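Local coordinates for protein NAD(P)H-flavin oxidoreductase (Staphylococcus epidermidis ATCC 12228, PDB 3GBH) that probably catalyses the reduction of flavin or other small acceptors with NAD(P)H, using bound flavin mononucleotide as the redox cofactor, at residues 52-57 and 144-149; 149-154 and 161-166. All coordinates share one frame; numbering follows the deposited sequence.

Interaction 1: 52-57 and 144-149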
ATOM      1  N   GLN B  52      34.557   1.944  -8.999  1.00 22.98           N
ATOM      2  CA  GLN B  52      34.833   1.826  -7.570  1.00 23.19           C
ATOM      3  C   GLN B  52      36.027   2.689  -7.126  1.00 22.95           C
ATOM      4  O   GLN B  52      37.011   2.182  -6.632  1.00 23.86           O
ATOM      5  CB  GLN B  52      35.093   0.366  -7.258  1.00 24.34           C
ATOM      6  CG  GLN B  52      33.898  -0.521  -7.560  1.00 24.23           C
ATOM      7  CD  GLN B  52      34.273  -1.975  -7.527  1.00 27.85           C
ATOM      8  OE1 GLN B  52      34.621  -2.530  -6.460  1.00 24.99           O
ATOM      9  NE2 GLN B  52      34.278  -2.596  -8.703  1.00 24.29           N
ATOM     10  N   PRO B  53      35.933   4.014  -7.304  1.00 22.69           N
ATOM     11  CA  PRO B  53      37.093   4.882  -7.055  1.00 22.77           C
ATOM     12  C   PRO B  53      37.355   5.239  -5.574  1.00 23.68           C
ATOM     13  O   PRO B  53      38.302   6.012  -5.259  1.00 25.14           O
ATOM     14  CB  PRO B  53      36.724   6.129  -7.823  1.00 23.20           C
ATOM     15  CG  PRO B  53      35.224   6.240  -7.643  1.00 23.01           C
ATOM     16  CD  PRO B  53      34.745   4.784  -7.704  1.00 24.50           C
ATOM     17  N   TRP B  54      36.540   4.704  -4.673  1.00 23.20           N
ATOM     18  CA  TRP B  54      36.609   5.079  -3.272  1.00 22.74           C
ATOM     19  C   TRP B  54      37.784   4.403  -2.602  1.00 23.71           C
ATOM     20  O   TRP B  54      38.084   3.238  -2.885  1.00 23.67           O
ATOM     21  CB  TRP B  54      35.339   4.704  -2.526  1.00 22.59           C
ATOM     22  CG  TRP B  54      34.756   3.376  -2.923  1.00 21.12           C
ATOM     23  CD1 TRP B  54      35.275   2.146  -2.672  1.00 23.24           C
ATOM     24  CD2 TRP B  54      33.552   3.161  -3.675  1.00 23.85           C
ATOM     25  NE1 TRP B  54      34.451   1.172  -3.183  1.00 22.56           N
ATOM     26  CE2 TRP B  54      33.393   1.772  -3.818  1.00 22.26           C
ATOM     27  CE3 TRP B  54      32.591   4.010  -4.225  1.00 21.67           C
ATOM     28  CZ2 TRP B  54      32.319   1.214  -4.498  1.00 21.12           C
ATOM     29  CZ3 TRP B  54      31.523   3.462  -4.904  1.00 22.87           C
ATOM     30  CH2 TRP B  54      31.384   2.089  -5.030  1.00 23.52           C
ATOM     31  N   ARG B  55      38.423   5.137  -1.683  1.00 24.03           N
ATOM     32  CA  ARG B  55      39.543   4.613  -0.890  1.00 23.47           C
ATOM     33  C   ARG B  55      39.338   5.054   0.553  1.00 24.73           C
ATOM     34  O   ARG B  55      39.253   6.244   0.828  1.00 25.41           O
ATOM     35  CB  ARG B  55      40.858   5.177  -1.410  1.00 22.74           C
ATOM     36  CG  ARG B  55      41.107   4.911  -2.909  1.00 24.02           C
ATOM     37  CD  ARG B  55      41.292   3.433  -3.272  1.00 22.21           C
ATOM     38  NE  ARG B  55      41.560   3.321  -4.703  1.00 23.97           N
ATOM     39  CZ  ARG B  55      40.674   2.959  -5.624  1.00 24.59           C
ATOM     40  NH1 ARG B  55      39.432   2.608  -5.305  1.00 23.31           N
ATOM     41  NH2 ARG B  55      41.042   2.943  -6.890  1.00 24.92           N
ATOM     42  N   ILE B  56      39.280   4.102   1.471  1.00 25.22           N
ATOM     43  CA  ILE B  56      38.925   4.384   2.872  1.00 23.92           C
ATOM     44  C   ILE B  56      40.164   4.278   3.784  1.00 23.96           C
ATOM     45  O   ILE B  56      40.746   3.203   3.921  1.00 23.15           O
ATOM     46  CB  ILE B  56      37.843   3.419   3.383  1.00 23.13           C
ATOM     47  CG1 ILE B  56      36.622   3.426   2.440  1.00 25.72           C
ATOM     48  CG2 ILE B  56      37.447   3.813   4.855  1.00 23.18           C
ATOM     49  CD1 ILE B  56      35.551   2.386   2.792  1.00 26.62           C
ATOM     50  N   ALA B  57      40.561   5.404   4.392  1.00 23.23           N
ATOM     51  CA  ALA B  57      41.557   5.416   5.468  1.00 22.68           C
ATOM     52  C   ALA B  57      40.794   5.277   6.788  1.00 22.55           C
ATOM     53  O   ALA B  57      40.044   6.180   7.163  1.00 22.30           O
ATOM     54  CB  ALA B  57      42.396   6.724   5.441  1.00 20.99           C
ATOM     55  N   SER B 144      30.409   9.216  -2.294  1.00 23.23           N
ATOM     56  CA  SER B 144      29.257   9.603  -1.483  1.00 23.92           C
ATOM     57  C   SER B 144      28.145   8.541  -1.485  1.00 24.02           C
ATOM     58  O   SER B 144      27.483   8.297  -0.465  1.00 23.59           O
ATOM     59  CB  SER B 144      28.748  10.981  -1.941  1.00 23.48           C
ATOM     60  OG  SER B 144      29.788  11.951  -1.766  1.00 24.40           O
ATOM     61  N   LEU B 145      27.921   7.901  -2.631  1.00 25.69           N
ATOM     62  CA  LEU B 145      26.964   6.804  -2.684  1.00 24.22           C
ATOM     63  C   LEU B 145      27.369   5.691  -1.703  1.00 25.34           C
ATOM     64  O   LEU B 145      26.536   5.183  -0.944  1.00 25.71           O
ATOM     65  CB  LEU B 145      26.804   6.263  -4.103  1.00 24.57           C
ATOM     66  CG  LEU B 145      26.234   7.210  -5.184  1.00 26.76           C
ATOM     67  CD1 LEU B 145      26.290   6.551  -6.536  1.00 25.71           C
ATOM     68  CD2 LEU B 145      24.800   7.629  -4.842  1.00 21.90           C
HETATM   69  N   MSE B 146      28.650   5.310  -1.729  1.00 25.21           N
HETATM   70  CA  MSE B 146      29.185   4.288  -0.835  1.00 22.84           C
HETATM   71  C   MSE B 146      29.094   4.757   0.620  1.00 23.65           C
HETATM   72  O   MSE B 146      28.682   4.007   1.484  1.00 24.36           O
HETATM   73  CB  MSE B 146      30.616   3.958  -1.236  1.00 22.22           C
HETATM   74  CG  MSE B 146      31.274   2.845  -0.481  1.00 26.77           C
HETATM   75 SE   MSE B 146      31.998   3.436   1.219  0.75 28.34          SE
HETATM   76  CE  MSE B 146      33.400   4.636   0.499  1.00 22.83           C
ATOM     77  N   ALA B 147      29.441   6.008   0.873  1.00 22.93           N
ATOM     78  CA  ALA B 147      29.374   6.565   2.233  1.00 23.81           C
ATOM     79  C   ALA B 147      27.976   6.451   2.879  1.00 24.67           C
ATOM     80  O   ALA B 147      27.869   6.079   4.074  1.00 24.11           O
ATOM     81  CB  ALA B 147      29.848   8.021   2.251  1.00 23.52           C
HETATM   82  N   MSE B 148      26.911   6.721   2.105  1.00 23.37           N
HETATM   83  CA  MSE B 148      25.560   6.619   2.658  1.00 23.32           C
HETATM   84  C   MSE B 148      25.287   5.171   3.041  1.00 23.71           C
HETATM   85  O   MSE B 148      24.800   4.878   4.117  1.00 23.89           O
HETATM   86  CB  MSE B 148      24.512   7.082   1.643  1.00 24.19           C
HETATM   87  CG  MSE B 148      23.111   7.096   2.211  1.00 22.50           C
HETATM   88 SE   MSE B 148      22.830   8.602   3.432  0.75 24.85          SE
HETATM   89  CE  MSE B 148      22.703   7.622   5.127  1.00 21.70           C
ATOM     90  N   GLN B 149      25.581   4.249   2.137  1.00 23.59           N
ATOM     91  CA  GLN B 149      25.367   2.860   2.426  1.00 24.19           C
ATOM     92  C   GLN B 149      26.238   2.401   3.618  1.00 23.68           C
ATOM     93  O   GLN B 149      25.791   1.600   4.422  1.00 24.04           O
ATOM     94  CB  GLN B 149      25.556   2.022   1.167  1.00 25.47           C
ATOM     95  CG  GLN B 149      25.165   0.583   1.298  1.00 28.27           C
ATOM     96  CD  GLN B 149      24.839  -0.043  -0.048  1.00 31.81           C
ATOM     97  OE1 GLN B 149      23.902   0.362  -0.714  1.00 25.29           O
ATOM     98  NE2 GLN B 149      25.623  -1.046  -0.444  1.00 28.39           N
TER
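Met-146, a selenomethionine, lies against the indole of Trp-54 and carries the whole contact from the helix side. Its CB sits over the six-membered ring, 3.9 Å from the centroid and 22° off the normal, a CH-pi contact. The shortest approach is from Met-146 CB to Trp-54 CE3, at 3.6 Å. With CG anti to the backbone N (chi1 -175°), the chain first runs out over the indole. Bends at chi2 and chi3 then bring SE above the five-membered ring. That is a distant Met-aromatic contact, 5.2 Å from SE to the ring centroid. The terminal CE reaches on toward the strand, to Trp-54 CB, and meets Ile-56 CD1 at 3.9 Å. Trp-54 and Ile-56 are alternate residues, and their side chains leave the strand on the same side, toward the helix.

The other face of the indole is covered at its rim by Gln-52 CA and Pro-53 CD. Behind the strand, Arg-55 NH1 ties together Gln-52 O and Trp-54 O, both at 2.8 Å. Gln-52 O lies in the guanidinium plane; NH1 approaches Trp-54 O from above its carbonyl plane. Arg-55 also forms a salt bridge with Asp-91.

The contact packs strand 54-59, outermost within the chain, on the central helix 132-156. Strand 84-91 pairs antiparallel with strand 54-59 and adds Ile-88 beside Met-146, while Ile-56 and Ala-57 join a parallel ladder with a strand of the second subunit.

Interaction 2: 149-154 and 161-166. With FMN (flavin mononucleotide), chain H.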
ATOM      1  N   GLN B 149      25.581   4.249   2.137  1.00 23.59           N
ATOM      2  CA  GLN B 149      25.367   2.860   2.426  1.00 24.19           C
ATOM      3  C   GLN B 149      26.238   2.401   3.618  1.00 23.68           C
ATOM      4  O   GLN B 149      25.791   1.600   4.422  1.00 24.04           O
ATOM      5  CB  GLN B 149      25.556   2.022   1.167  1.00 25.47           C
ATOM      6  CG  GLN B 149      25.165   0.583   1.298  1.00 28.27           C
ATOM      7  CD  GLN B 149      24.839  -0.043  -0.048  1.00 31.81           C
ATOM      8  OE1 GLN B 149      23.902   0.362  -0.714  1.00 25.29           O
ATOM      9  NE2 GLN B 149      25.623  -1.046  -0.444  1.00 28.39           N
ATOM     10  N   LEU B 150      27.450   2.941   3.765  1.00 22.67           N
ATOM     11  CA  LEU B 150      28.284   2.627   4.948  1.00 23.04           C
ATOM     12  C   LEU B 150      27.614   3.087   6.252  1.00 23.92           C
ATOM     13  O   LEU B 150      27.576   2.350   7.237  1.00 21.36           O
ATOM     14  CB  LEU B 150      29.656   3.287   4.807  1.00 24.22           C
ATOM     15  CG  LEU B 150      30.759   2.764   5.718  1.00 28.74           C
ATOM     16  CD1 LEU B 150      32.112   3.022   5.040  1.00 30.39           C
ATOM     17  CD2 LEU B 150      30.650   3.363   7.120  1.00 29.30           C
HETATM   18  N   MSE B 151      27.059   4.293   6.247  1.00 22.90           N
HETATM   19  CA  MSE B 151      26.384   4.818   7.442  1.00 23.60           C
HETATM   20  C   MSE B 151      25.143   4.017   7.828  1.00 22.49           C
HETATM   21  O   MSE B 151      24.906   3.758   9.011  1.00 21.29           O
HETATM   22  CB  MSE B 151      26.058   6.296   7.257  1.00 23.62           C
HETATM   23  CG  MSE B 151      27.296   7.183   7.175  1.00 22.78           C
HETATM   24 SE   MSE B 151      26.803   9.072   7.296  0.75 24.77          SE
HETATM   25  CE  MSE B 151      26.549   9.396   5.375  1.00 23.35           C
ATOM     26  N   LEU B 152      24.379   3.576   6.831  1.00 22.52           N
ATOM     27  CA  LEU B 152      23.209   2.742   7.093  1.00 22.96           C
ATOM     28  C   LEU B 152      23.617   1.378   7.642  1.00 22.28           C
ATOM     29  O   LEU B 152      23.071   0.903   8.643  1.00 22.04           O
ATOM     30  CB  LEU B 152      22.321   2.609   5.835  1.00 21.50           C
ATOM     31  CG  LEU B 152      21.671   3.944   5.451  1.00 21.25           C
ATOM     32  CD1 LEU B 152      21.065   3.916   4.037  1.00 20.56           C
ATOM     33  CD2 LEU B 152      20.645   4.348   6.462  1.00 20.45           C
ATOM     34  N   THR B 153      24.607   0.763   7.014  1.00 22.68           N
ATOM     35  CA  THR B 153      25.093  -0.557   7.462  1.00 22.61           C
ATOM     36  C   THR B 153      25.683  -0.476   8.854  1.00 22.21           C
ATOM     37  O   THR B 153      25.452  -1.349   9.686  1.00 21.30           O
ATOM     38  CB  THR B 153      26.139  -1.176   6.483  1.00 22.85           C
ATOM     39  OG1 THR B 153      25.568  -1.210   5.175  1.00 27.39           O
ATOM     40  CG2 THR B 153      26.476  -2.623   6.929  1.00 22.18           C
ATOM     41  N   ALA B 154      26.427   0.597   9.124  1.00 21.86           N
ATOM     42  CA  ALA B 154      26.976   0.799  10.471  1.00 21.82           C
ATOM     43  C   ALA B 154      25.831   0.820  11.492  1.00 22.16           C
ATOM     44  O   ALA B 154      25.869   0.122  12.543  1.00 20.34           O
ATOM     45  CB  ALA B 154      27.802   2.105  10.522  1.00 19.42           C
ATOM     46  N   THR B 161      27.196   7.021  13.472  1.00 22.39           N
ATOM     47  CA  THR B 161      28.157   7.772  12.700  1.00 21.69           C
ATOM     48  C   THR B 161      27.859   9.266  12.709  1.00 23.25           C
ATOM     49  O   THR B 161      26.771   9.696  13.122  1.00 23.70           O
ATOM     50  CB  THR B 161      28.183   7.321  11.231  1.00 21.13           C
ATOM     51  OG1 THR B 161      26.881   7.474  10.664  1.00 21.70           O
ATOM     52  CG2 THR B 161      28.687   5.875  11.111  1.00 20.84           C
ATOM     53  N   ASN B 162      28.834  10.022  12.223  1.00 22.56           N
ATOM     54  CA  ASN B 162      28.709  11.478  11.995  1.00 22.67           C
ATOM     55  C   ASN B 162      29.507  11.789  10.752  1.00 22.86           C
ATOM     56  O   ASN B 162      30.756  11.673  10.758  1.00 21.88           O
ATOM     57  CB  ASN B 162      29.226  12.272  13.195  1.00 21.44           C
ATOM     58  CG  ASN B 162      29.155  13.810  13.019  1.00 24.65           C
ATOM     59  OD1 ASN B 162      29.898  14.512  13.673  1.00 31.35           O
ATOM     60  ND2 ASN B 162      28.254  14.319  12.173  1.00 24.23           N
ATOM     61  N   PRO B 163      28.809  12.126   9.654  1.00 22.31           N
ATOM     62  CA  PRO B 163      29.568  12.563   8.470  1.00 22.13           C
ATOM     63  C   PRO B 163      30.114  13.946   8.691  1.00 22.24           C
ATOM     64  O   PRO B 163      29.452  14.776   9.306  1.00 22.85           O
ATOM     65  CB  PRO B 163      28.537  12.500   7.343  1.00 22.36           C
ATOM     66  CG  PRO B 163      27.218  12.705   8.022  1.00 23.77           C
ATOM     67  CD  PRO B 163      27.356  12.130   9.412  1.00 24.10           C
ATOM     68  N   ILE B 164      31.327  14.187   8.196  1.00 22.32           N
ATOM     69  CA  ILE B 164      32.098  15.357   8.546  1.00 21.92           C
ATOM     70  C   ILE B 164      32.781  15.882   7.279  1.00 24.41           C
ATOM     71  O   ILE B 164      33.452  15.123   6.568  1.00 23.66           O
ATOM     72  CB  ILE B 164      33.139  15.023   9.675  1.00 22.87           C
ATOM     73  CG1 ILE B 164      32.418  14.766  11.008  1.00 23.10           C
ATOM     74  CG2 ILE B 164      34.150  16.152   9.873  1.00 19.87           C
ATOM     75  CD1 ILE B 164      33.249  14.191  12.137  1.00 22.68           C
ATOM     76  N   GLY B 165      32.553  17.168   6.989  1.00 24.09           N
ATOM     77  CA  GLY B 165      33.170  17.864   5.871  1.00 24.86           C
ATOM     78  C   GLY B 165      34.089  18.949   6.381  1.00 25.12           C
ATOM     79  O   GLY B 165      34.916  19.455   5.645  1.00 25.62           O
ATOM     80  N   GLY B 166      33.980  19.259   7.673  1.00 25.80           N
ATOM     81  CA  GLY B 166      34.758  20.299   8.296  1.00 25.52           C
ATOM     82  C   GLY B 166      36.133  19.863   8.736  1.00 25.86           C
ATOM     83  O   GLY B 166      36.447  19.930   9.920  1.00 27.00           O
TER
HETATM   84  N1  FMN H 300      28.588  17.592  11.460  1.00 26.79           N
HETATM   85  C2  FMN H 300      29.605  18.056  12.282  1.00 29.05           C
HETATM   86  O2  FMN H 300      29.491  18.050  13.512  1.00 28.12           O
HETATM   87  N3  FMN H 300      30.750  18.549  11.714  1.00 26.22           N
HETATM   88  C4  FMN H 300      30.912  18.573  10.326  1.00 28.95           C
HETATM   89  O4  FMN H 300      31.964  19.034   9.845  1.00 27.97           O
HETATM   90  C4A FMN H 300      29.887  18.126   9.509  1.00 25.78           C
HETATM   91  N5  FMN H 300      29.986  18.166   8.129  1.00 25.88           N
HETATM   92  C5A FMN H 300      29.125  17.423   7.349  1.00 25.95           C
HETATM   93  C6  FMN H 300      29.416  17.159   5.999  1.00 25.91           C
HETATM   94  C7  FMN H 300      28.555  16.412   5.225  1.00 25.53           C
HETATM   95  C7M FMN H 300      28.877  16.141   3.780  1.00 26.99           C
HETATM   96  C8  FMN H 300      27.367  15.930   5.786  1.00 26.33           C
HETATM   97  C8M FMN H 300      26.386  15.107   5.010  1.00 24.47           C
HETATM   98  C9  FMN H 300      27.078  16.192   7.113  1.00 25.64           C
HETATM   99  C9A FMN H 300      27.946  16.931   7.924  1.00 27.17           C
HETATM  100  N10 FMN H 300      27.670  17.184   9.276  1.00 27.38           N
HETATM  101  C10 FMN H 300      28.709  17.638  10.090  1.00 28.41           C
HETATM  102  C1' FMN H 300      26.442  16.595   9.940  1.00 25.48           C
HETATM  103  C2' FMN H 300      25.241  17.439   9.516  1.00 26.98           C
HETATM  104  O2' FMN H 300      25.194  18.654  10.244  1.00 25.38           O
HETATM  105  C3' FMN H 300      23.958  16.626   9.727  1.00 27.11           C
HETATM  106  O3' FMN H 300      23.970  15.524   8.854  1.00 27.19           O
HETATM  107  C4' FMN H 300      22.670  17.423   9.523  1.00 28.68           C
HETATM  108  O4' FMN H 300      22.588  18.441  10.521  1.00 27.17           O
HETATM  109  C5' FMN H 300      21.460  16.496   9.599  1.00 27.90           C
HETATM  110  O5' FMN H 300      21.397  15.878  10.878  1.00 24.97           O
HETATM  111  P   FMN H 300      21.387  14.285  11.002  1.00 25.45           P
HETATM  112  O1P FMN H 300      21.280  13.889  12.446  1.00 23.29           O
HETATM  113  O2P FMN H 300      22.634  13.771  10.344  1.00 23.75           O
HETATM  114  O3P FMN H 300      20.210  13.719  10.243  1.00 24.66           O
HETATM  115  O   HOH W   1      25.128   5.530  11.117  1.00 18.63           O
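Helix 149-154 and strand 161-164 run nearly antiparallel, at 163°, with their axes 9.4 Å apart at closest approach. The pair is a helix followed by an antiparallel strand in the alpha/beta nitroreductase fold: helix 132-156 ends, the chain reverses within a few residues, and strand 160-164 returns along the sheet. Met-151 and Thr-161 are the nearest residues by CA.

Selenomethionine Met-151 reaches across to the strand. Its CG lies beside the backbone N (chi1 -66°), and the chain stays extended until it bends at chi3. Its CG passes Thr-161 OG1 at 3.5 Å, with the two side chains crossing at about a right angle. Farther out, Met-151 SE rests 3.7 Å from Pro-163 CG. Thr-161 divides its branches: CG2 packs on the methyl of Ala-154, and OG1 turns to a water. That water donates to Met-151 O and also bonds to Thr-161 OG1, bridging helix and strand. From strand 183-192, Ile-189 touches Met-151 and Thr-161, and Ile-191 touches Ala-154 and Thr-161. Leu-145 of the second subunit also touches Met-151.

Residues 162-166 line the flavin pocket. Pro-163 lies between Met-151 and the cofactor, with its CG 3.6 Å from FMN C9. Asn-162 points away from the helix and places ND2 3.4 Å from FMN N1. Its OD1 accepts from Gln-78. In the loop, Gly-165 N lies 3.0 Å from FMN N5 and makes a weak bond to O4. Gly-166 N donates to FMN O4 at 3.0 Å, with an N-H...O angle of 140°.

Interactions 1 and 2 use successive parts of helix 132-156 and share Gln-149. Their centres are about 10 Å apart. Interaction 1 faces strand 54-59 and interaction 2 strand 160-164, the two outermost within the chain, so one helix spans the four-stranded sheet. They touch directly where Ile-56 CD1 packs on Leu-150 CD1 at 4.2 Å. Both lie near bound flavin. In interaction 2, residues 162-166 line one FMN pocket. In interaction 1, Leu-145 belongs to a second, distinct one, and the Trp-54 side chain is about 7 Å from a bound FMN. Both contacts also reach the second subunit, so the helix links sheet, cofactor sites and interface.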